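Local coordinates for protein probable chitinase A (Chromobacterium violaceum, PDB 4TX8) that probably hydrolyses chitin as a family 18 endochitinase, with a carbohydrate-binding module that is likely to help it hold the polymer, at residues Leu190-Tyr204 against Asn234-Ile246. Residues are numbered along the deposited sequence; the frame is centred on the assembly and turned at random. Where two conformers were deposited one is given.
Sequences LNNATQVQNFVNSLY and NLVSAVKQLKAKI
Two neighbouring outer helices of the GH18 (beta/alpha) barrel pack side by side here, 193-204 against 234-246, their N-to-C directions 36° apart and their axes 9.0 Å at closest approach. V200 is the knob: it sits among A238, Q241, L242 and K245, its CG2 3.3 Å from A238 O and its CG1 against K245 CD. One turn earlier V196 spreads its two methyls, CG1 against A238 CB and CG2 against N234 CB. The small A238 also receives the F199 ring, whose CD1 lies 3.5 Å from A238 CB; with CG anti to the backbone N (chi1 -179°), F199 reaches inward as far as L181 of strand 176-182. Two hydrogen bonds border these apolar contacts, one at their N-terminal end and one along their side. In the turn before the first helix, L190 O accepts from N234 ND2 at 2.6 Å, an almost straight bond that comes from above the carbonyl plane. In the Q197 conformer given, Q241 NE2 donates to a lone pair of Q197 OE1 (2.8 Å), the two amides nearly coplanar, while S237 OG and a water donate to Q241 OE1 and so help fix the rotation of that amide. At the far end K245, bent at chi3 (76°), lays CE over one face of the Y204 ring, 4.1 Å from its centroid, and I246 CD1 touches Y204 CD1. Consecutive helices running broadly the same way, with strand 214-218 between them in the chain, are characteristic of a TIM barrel's outer layer.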
ATOM      1  N   LEU A 190      -1.081 -11.076 -19.753  1.00 53.06           N
ATOM      2  CA  LEU A 190      -1.957 -10.338 -20.654  1.00 49.89           C
ATOM      3  C   LEU A 190      -1.273 -10.172 -22.002  1.00 50.63           C
ATOM      4  O   LEU A 190      -0.883  -9.067 -22.380  1.00 50.05           O
ATOM      5  CB  LEU A 190      -2.321  -8.975 -20.067  1.00 48.12           C
ATOM      6  CG  LEU A 190      -3.126  -8.983 -18.768  1.00 47.69           C
ATOM      7  CD1 LEU A 190      -3.376  -7.561 -18.297  1.00 46.44           C
ATOM      8  CD2 LEU A 190      -4.438  -9.728 -18.951  1.00 45.47           C
ATOM      9  N   ASN A 191      -1.128 -11.280 -22.720  1.00 51.75           N
ATOM     10  CA  ASN A 191      -0.371 -11.297 -23.964  1.00 54.82           C
ATOM     11  C   ASN A 191      -1.251 -11.269 -25.211  1.00 55.09           C
ATOM     12  O   ASN A 191      -0.772 -10.963 -26.302  1.00 58.44           O
ATOM     13  CB  ASN A 191       0.543 -12.524 -23.997  1.00 57.89           C
ATOM     14  CG  ASN A 191       1.601 -12.490 -22.909  1.00 60.89           C
ATOM     15  OD1 ASN A 191       2.300 -11.490 -22.739  1.00 62.50           O
ATOM     16  ND2 ASN A 191       1.714 -13.578 -22.158  1.00 60.83           N
ATOM     17  N   ASN A 192      -2.533 -11.590 -25.051  1.00 52.22           N
ATOM     18  CA  ASN A 192      -3.474 -11.524 -26.168  1.00 51.95           C
ATOM     19  C   ASN A 192      -4.874 -11.105 -25.720  1.00 48.37           C
ATOM     20  O   ASN A 192      -5.145 -10.999 -24.523  1.00 45.50           O
ATOM     21  CB  ASN A 192      -3.528 -12.868 -26.906  1.00 54.23           C
ATOM     22  CG  ASN A 192      -3.934 -14.025 -26.007  1.00 56.16           C
ATOM     23  OD1 ASN A 192      -4.947 -13.966 -25.310  1.00 56.11           O
ATOM     24  ND2 ASN A 192      -3.141 -15.089 -26.024  1.00 59.31           N
ATOM     25  N   ALA A 193      -5.758 -10.873 -26.688  1.00 52.26           N
ATOM     26  CA  ALA A 193      -7.104 -10.379 -26.412  1.00 50.37           C
ATOM     27  C   ALA A 193      -7.934 -11.360 -25.584  1.00 50.74           C
ATOM     28  O   ALA A 193      -8.825 -10.953 -24.839  1.00 50.88           O
ATOM     29  CB  ALA A 193      -7.823 -10.059 -27.718  1.00 48.28           C
ATOM     30  N   THR A 194      -7.638 -12.648 -25.721  1.00 52.39           N
ATOM     31  CA  THR A 194      -8.358 -13.682 -24.984  1.00 53.53           C
ATOM     32  C   THR A 194      -8.070 -13.601 -23.491  1.00 50.43           C
ATOM     33  O   THR A 194      -8.960 -13.792 -22.661  1.00 50.89           O
ATOM     34  CB  THR A 194      -7.991 -15.090 -25.480  1.00 57.41           C
ATOM     35  OG1 THR A 194      -7.976 -15.106 -26.913  1.00 62.20           O
ATOM     36  CG2 THR A 194      -8.995 -16.110 -24.966  1.00 58.93           C
ATOM     37  N   GLN A 195      -6.820 -13.316 -23.153  1.00 47.30           N
ATOM     38  CA  GLN A 195      -6.424 -13.226 -21.756  1.00 46.91           C
ATOM     39  C   GLN A 195      -6.971 -11.946 -21.137  1.00 41.85           C
ATOM     40  O   GLN A 195      -7.383 -11.937 -19.976  1.00 38.13           O
ATOM     41  CB  GLN A 195      -4.903 -13.296 -21.628  1.00 48.28           C
ATOM     42  CG  GLN A 195      -4.338 -14.636 -22.078  1.00 52.33           C
ATOM     43  CD  GLN A 195      -2.828 -14.683 -22.049  1.00 53.99           C
ATOM     44  OE1 GLN A 195      -2.163 -13.649 -22.059  1.00 57.72           O
ATOM     45  NE2 GLN A 195      -2.277 -15.890 -22.014  1.00 55.20           N
ATOM     46  N   VAL A 196      -6.981 -10.874 -21.926  1.00 41.93           N
ATOM     47  CA  VAL A 196      -7.578  -9.611 -21.509  1.00 40.62           C
ATOM     48  C   VAL A 196      -9.037  -9.818 -21.111  1.00 40.07           C
ATOM     49  O   VAL A 196      -9.475  -9.343 -20.063  1.00 40.39           O
ATOM     50  CB  VAL A 196      -7.489  -8.547 -22.626  1.00 42.55           C
ATOM     51  CG1 VAL A 196      -8.360  -7.341 -22.295  1.00 42.56           C
ATOM     52  CG2 VAL A 196      -6.042  -8.127 -22.847  1.00 39.58           C
ATOM     53  N   GLN A 197      -9.777 -10.550 -21.938  1.00 41.43           N
ATOM     54  CA  GLN A 197     -11.187 -10.806 -21.665  0.59 40.88           C
ATOM     55  C   GLN A 197     -11.380 -11.638 -20.398  1.00 39.51           C
ATOM     56  O   GLN A 197     -12.288 -11.369 -19.611  1.00 38.91           O
ATOM     57  CB  GLN A 197     -11.846 -11.493 -22.860  0.59 42.63           C
ATOM     58  CG  GLN A 197     -12.000 -10.583 -24.067  0.59 44.61           C
ATOM     59  CD  GLN A 197     -12.702  -9.282 -23.723  0.59 44.58           C
ATOM     60  OE1 GLN A 197     -12.136  -8.199 -23.874  0.59 40.17           O
ATOM     61  NE2 GLN A 197     -13.941  -9.383 -23.257  0.59 46.84           N
ATOM     62  N   ASN A 198     -10.525 -12.638 -20.193  1.00 38.72           N
ATOM     63  CA  ASN A 198     -10.587 -13.450 -18.979  1.00 38.34           C
ATOM     64  C   ASN A 198     -10.292 -12.608 -17.742  1.00 37.68           C
ATOM     65  O   ASN A 198     -10.931 -12.763 -16.701  1.00 34.56           O
ATOM     66  CB  ASN A 198      -9.608 -14.623 -19.056  1.00 42.79           C
ATOM     67  CG  ASN A 198     -10.047 -15.691 -20.041  1.00 48.24           C
ATOM     68  OD1 ASN A 198     -11.219 -15.770 -20.407  1.00 51.24           O
ATOM     69  ND2 ASN A 198      -9.107 -16.525 -20.466  1.00 49.25           N
ATOM     70  N   PHE A 199      -9.317 -11.713 -17.876  1.00 38.55           N
ATOM     71  CA  PHE A 199      -8.964 -10.756 -16.832  1.00 37.04           C
ATOM     72  C   PHE A 199     -10.170  -9.910 -16.458  1.00 36.17           C
ATOM     73  O   PHE A 199     -10.566  -9.848 -15.296  1.00 35.27           O
ATOM     74  CB  PHE A 199      -7.806  -9.870 -17.309  1.00 38.21           C
ATOM     75  CG  PHE A 199      -7.341  -8.848 -16.302  1.00 35.22           C
ATOM     76  CD1 PHE A 199      -7.926  -7.590 -16.246  1.00 35.41           C
ATOM     77  CD2 PHE A 199      -6.290  -9.130 -15.445  1.00 36.88           C
ATOM     78  CE1 PHE A 199      -7.490  -6.643 -15.338  1.00 35.18           C
ATOM     79  CE2 PHE A 199      -5.847  -8.189 -14.534  1.00 33.54           C
ATOM     80  CZ  PHE A 199      -6.447  -6.941 -14.482  1.00 32.74           C
ATOM     81  N   VAL A 200     -10.752  -9.269 -17.465  1.00 35.57           N
ATOM     82  CA  VAL A 200     -11.885  -8.377 -17.267  1.00 38.23           C
ATOM     83  C   VAL A 200     -13.080  -9.102 -16.651  1.00 38.50           C
ATOM     84  O   VAL A 200     -13.616  -8.671 -15.629  1.00 38.04           O
ATOM     85  CB  VAL A 200     -12.309  -7.728 -18.598  1.00 41.39           C
ATOM     86  CG1 VAL A 200     -13.657  -7.051 -18.459  1.00 34.92           C
ATOM     87  CG2 VAL A 200     -11.248  -6.736 -19.061  1.00 39.72           C
ATOM     88  N   ASN A 201     -13.483 -10.209 -17.266  1.00 39.84           N
ATOM     89  CA  ASN A 201     -14.663 -10.943 -16.820  1.00 39.68           C
ATOM     90  C   ASN A 201     -14.521 -11.520 -15.412  1.00 35.32           C
ATOM     91  O   ASN A 201     -15.426 -11.378 -14.593  1.00 35.82           O
ATOM     92  CB  ASN A 201     -14.996 -12.064 -17.806  1.00 34.32           C
ATOM     93  CG  ASN A 201     -15.451 -11.538 -19.157  1.00 44.90           C
ATOM     94  OD1 ASN A 201     -15.896 -10.396 -19.275  1.00 43.51           O
ATOM     95  ND2 ASN A 201     -15.346 -12.375 -20.183  1.00 42.41           N
ATOM     96  N   SER A 202     -13.394 -12.167 -15.123  1.00 31.08           N
ATOM     97  CA  SER A 202     -13.233 -12.814 -13.824  1.00 30.50           C
ATOM     98  C   SER A 202     -13.164 -11.786 -12.691  1.00 32.34           C
ATOM     99  O   SER A 202     -13.751 -11.996 -11.629  1.00 31.22           O
ATOM    100  CB  SER A 202     -11.993 -13.718 -13.807  1.00 32.00           C
ATOM    101  OG  SER A 202     -10.794 -12.977 -13.950  1.00 32.19           O
ATOM    102  N   LEU A 203     -12.468 -10.673 -12.917  1.00 31.34           N
ATOM    103  CA  LEU A 203     -12.381  -9.619 -11.905  1.00 31.29           C
ATOM    104  C   LEU A 203     -13.729  -8.939 -11.691  1.00 34.18           C
ATOM    105  O   LEU A 203     -14.071  -8.559 -10.569  1.00 30.31           O
ATOM    106  CB  LEU A 203     -11.332  -8.577 -12.288  1.00 30.80           C
ATOM    107  CG  LEU A 203      -9.926  -8.815 -11.737  1.00 32.25           C
ATOM    108  CD1 LEU A 203      -8.975  -7.766 -12.272  1.00 34.58           C
ATOM    109  CD2 LEU A 203      -9.938  -8.803 -10.212  1.00 26.05           C
ATOM    110  N   TYR A 204     -14.487  -8.784 -12.772  1.00 29.67           N
ATOM    111  CA  TYR A 204     -15.833  -8.242 -12.682  1.00 30.21           C
ATOM    112  C   TYR A 204     -16.681  -9.121 -11.774  1.00 32.43           C
ATOM    113  O   TYR A 204     -17.431  -8.622 -10.940  1.00 34.04           O
ATOM    114  CB  TYR A 204     -16.469  -8.130 -14.069  1.00 34.05           C
ATOM    115  CG  TYR A 204     -17.902  -7.653 -14.049  1.00 37.27           C
ATOM    116  CD1 TYR A 204     -18.205  -6.306 -13.910  1.00 37.68           C
ATOM    117  CD2 TYR A 204     -18.953  -8.551 -14.172  1.00 41.44           C
ATOM    118  CE1 TYR A 204     -19.517  -5.865 -13.891  1.00 40.14           C
ATOM    119  CE2 TYR A 204     -20.263  -8.124 -14.155  1.00 44.80           C
ATOM    120  CZ  TYR A 204     -20.541  -6.781 -14.015  1.00 46.58           C
ATOM    121  OH  TYR A 204     -21.848  -6.353 -14.000  1.00 49.22           O
ATOM    122  N   ASN A 234      -1.919  -3.975 -22.948  1.00 37.76           N
ATOM    123  CA  ASN A 234      -3.072  -4.805 -22.630  1.00 37.57           C
ATOM    124  C   ASN A 234      -3.625  -4.550 -21.232  1.00 34.86           C
ATOM    125  O   ASN A 234      -4.824  -4.686 -21.006  1.00 34.94           O
ATOM    126  CB  ASN A 234      -2.719  -6.284 -22.787  1.00 37.68           C
ATOM    127  CG  ASN A 234      -2.429  -6.663 -24.228  1.00 43.74           C
ATOM    128  OD1 ASN A 234      -2.826  -5.960 -25.159  1.00 46.76           O
ATOM    129  ND2 ASN A 234      -1.738  -7.780 -24.419  1.00 40.68           N
ATOM    130  N   LEU A 235      -2.756  -4.173 -20.298  1.00 31.96           N
ATOM    131  CA  LEU A 235      -3.194  -3.901 -18.932  1.00 31.45           C
ATOM    132  C   LEU A 235      -4.072  -2.653 -18.880  1.00 31.38           C
ATOM    133  O   LEU A 235      -5.104  -2.641 -18.213  1.00 34.02           O
ATOM    134  CB  LEU A 235      -1.990  -3.743 -17.997  1.00 31.56           C
ATOM    135  CG  LEU A 235      -2.286  -3.466 -16.521  1.00 33.00           C
ATOM    136  CD1 LEU A 235      -3.199  -4.534 -15.937  1.00 30.47           C
ATOM    137  CD2 LEU A 235      -0.993  -3.369 -15.717  1.00 31.91           C
ATOM    138  N   VAL A 236      -3.662  -1.607 -19.590  1.00 29.51           N
ATOM    139  CA  VAL A 236      -4.445  -0.377 -19.665  1.00 33.14           C
ATOM    140  C   VAL A 236      -5.815  -0.647 -20.279  1.00 36.20           C
ATOM    141  O   VAL A 236      -6.839  -0.185 -19.775  1.00 38.13           O
ATOM    142  CB  VAL A 236      -3.721   0.706 -20.487  1.00 35.59           C
ATOM    143  CG1 VAL A 236      -4.642   1.890 -20.745  1.00 37.57           C
ATOM    144  CG2 VAL A 236      -2.456   1.155 -19.771  1.00 37.30           C
ATOM    145  N   SER A 237      -5.823  -1.408 -21.368  1.00 34.91           N
ATOM    146  CA  SER A 237      -7.063  -1.775 -22.039  1.00 35.55           C
ATOM    147  C   SER A 237      -7.957  -2.603 -21.123  1.00 34.43           C
ATOM    148  O   SER A 237      -9.170  -2.400 -21.075  1.00 32.60           O
ATOM    149  CB  SER A 237      -6.764  -2.547 -23.326  1.00 34.26           C
ATOM    150  OG  SER A 237      -7.959  -2.949 -23.970  1.00 40.46           O
ATOM    151  N   ALA A 238      -7.348  -3.528 -20.390  1.00 36.25           N
ATOM    152  CA  ALA A 238      -8.087  -4.410 -19.492  1.00 34.76           C
ATOM    153  C   ALA A 238      -8.753  -3.632 -18.362  1.00 32.30           C
ATOM    154  O   ALA A 238      -9.922  -3.857 -18.050  1.00 34.37           O
ATOM    155  CB  ALA A 238      -7.169  -5.478 -18.927  1.00 31.76           C
ATOM    156  N   VAL A 239      -8.009  -2.714 -17.752  1.00 30.69           N
ATOM    157  CA  VAL A 239      -8.542  -1.936 -16.640  1.00 29.43           C
ATOM    158  C   VAL A 239      -9.670  -1.018 -17.119  1.00 30.54           C
ATOM    159  O   VAL A 239     -10.699  -0.892 -16.457  1.00 32.66           O
ATOM    160  CB  VAL A 239      -7.435  -1.113 -15.946  1.00 26.31           C
ATOM    161  CG1 VAL A 239      -8.024  -0.210 -14.878  1.00 25.17           C
ATOM    162  CG2 VAL A 239      -6.401  -2.046 -15.329  1.00 25.82           C
ATOM    163  N   LYS A 240      -9.483  -0.405 -18.284  1.00 32.06           N
ATOM    164  CA  LYS A 240     -10.514   0.441 -18.883  1.00 33.73           C
ATOM    165  C   LYS A 240     -11.809  -0.325 -19.154  1.00 34.33           C
ATOM    166  O   LYS A 240     -12.903   0.187 -18.903  1.00 34.96           O
ATOM    167  CB  LYS A 240     -10.004   1.059 -20.183  1.00 35.25           C
ATOM    168  CG  LYS A 240      -8.987   2.168 -19.991  1.00 40.63           C
ATOM    169  CD  LYS A 240      -8.321   2.507 -21.313  1.00 46.93           C
ATOM    170  CE  LYS A 240      -8.648   3.919 -21.772  1.00 52.09           C
ATOM    171  NZ  LYS A 240      -7.926   4.949 -20.976  1.00 53.59           N
ATOM    172  N   GLN A 241     -11.682  -1.547 -19.667  1.00 33.41           N
ATOM    173  CA  GLN A 241     -12.845  -2.382 -19.971  1.00 35.05           C
ATOM    174  C   GLN A 241     -13.550  -2.812 -18.693  1.00 34.08           C
ATOM    175  O   GLN A 241     -14.779  -2.835 -18.626  1.00 33.59           O
ATOM    176  CB  GLN A 241     -12.437  -3.614 -20.783  1.00 34.32           C
ATOM    177  CG  GLN A 241     -12.046  -3.312 -22.224  1.00 36.25           C
ATOM    178  CD  GLN A 241     -11.612  -4.555 -22.983  1.00 38.38           C
ATOM    179  OE1 GLN A 241     -10.512  -4.608 -23.533  1.00 39.25           O
ATOM    180  NE2 GLN A 241     -12.480  -5.559 -23.020  1.00 36.14           N
ATOM    181  N   LEU A 242     -12.756  -3.153 -17.683  1.00 32.24           N
ATOM    182  CA  LEU A 242     -13.285  -3.543 -16.384  1.00 30.79           C
ATOM    183  C   LEU A 242     -14.063  -2.397 -15.750  1.00 32.77           C
ATOM    184  O   LEU A 242     -15.177  -2.592 -15.267  1.00 36.85           O
ATOM    185  CB  LEU A 242     -12.155  -3.993 -15.456  1.00 27.06           C
ATOM    186  CG  LEU A 242     -12.559  -4.280 -14.007  1.00 26.42           C
ATOM    187  CD1 LEU A 242     -13.643  -5.342 -13.950  1.00 26.95           C
ATOM    188  CD2 LEU A 242     -11.352  -4.698 -13.179  1.00 28.18           C
ATOM    189  N   LYS A 243     -13.477  -1.202 -15.754  1.00 30.12           N
ATOM    190  CA  LYS A 243     -14.140  -0.046 -15.158  1.00 32.29           C
ATOM    191  C   LYS A 243     -15.429   0.305 -15.898  1.00 30.82           C
ATOM    192  O   LYS A 243     -16.417   0.698 -15.278  1.00 34.98           O
ATOM    193  CB  LYS A 243     -13.213   1.170 -15.134  1.00 32.32           C
ATOM    194  CG  LYS A 243     -13.945   2.463 -14.798  1.00 32.97           C
ATOM    195  CD  LYS A 243     -13.007   3.643 -14.658  1.00 34.02           C
ATOM    196  CE  LYS A 243     -13.776   4.894 -14.266  1.00 30.61           C
ATOM    197  NZ  LYS A 243     -12.855   5.963 -13.800  1.00 32.77           N
ATOM    198  N   ALA A 244     -15.414   0.159 -17.220  1.00 31.05           N
ATOM    199  CA  ALA A 244     -16.602   0.425 -18.026  1.00 33.07           C
ATOM    200  C   ALA A 244     -17.772  -0.439 -17.563  1.00 32.84           C
ATOM    201  O   ALA A 244     -18.912   0.022 -17.506  1.00 33.97           O
ATOM    202  CB  ALA A 244     -16.316   0.187 -19.503  1.00 31.55           C
ATOM    203  N   LYS A 245     -17.475  -1.686 -17.213  1.00 30.03           N
ATOM    204  CA  LYS A 245     -18.492  -2.616 -16.736  1.00 32.43           C
ATOM    205  C   LYS A 245     -18.946  -2.285 -15.313  1.00 30.84           C
ATOM    206  O   LYS A 245     -20.108  -2.491 -14.964  1.00 32.58           O
ATOM    207  CB  LYS A 245     -17.968  -4.057 -16.803  1.00 31.07           C
ATOM    208  CG  LYS A 245     -17.671  -4.546 -18.216  1.00 33.41           C
ATOM    209  CD  LYS A 245     -17.018  -5.926 -18.213  1.00 32.43           C
ATOM    210  CE  LYS A 245     -18.015  -7.041 -17.939  1.00 32.96           C
ATOM    211  NZ  LYS A 245     -18.862  -7.348 -19.124  1.00 37.10           N
ATOM    212  N   ILE A 246     -18.027  -1.768 -14.501  1.00 29.52           N
ATOM    213  CA  ILE A 246     -18.308  -1.474 -13.093  1.00 28.89           C
ATOM    214  C   ILE A 246     -18.988  -0.115 -12.888  1.00 31.51           C
ATOM    215  O   ILE A 246     -19.927   0.005 -12.097  1.00 32.51           O
ATOM    216  CB  ILE A 246     -17.014  -1.506 -12.250  1.00 30.90           C
ATOM    217  CG1 ILE A 246     -16.408  -2.912 -12.244  1.00 33.18           C
ATOM    218  CG2 ILE A 246     -17.285  -1.044 -10.823  1.00 23.96           C
ATOM    219  CD1 ILE A 246     -17.198  -3.917 -11.439  1.00 31.09           C
TER
HETATM  220  O   HOH W   1      -9.669  -6.499 -25.620  1.00 49.33           O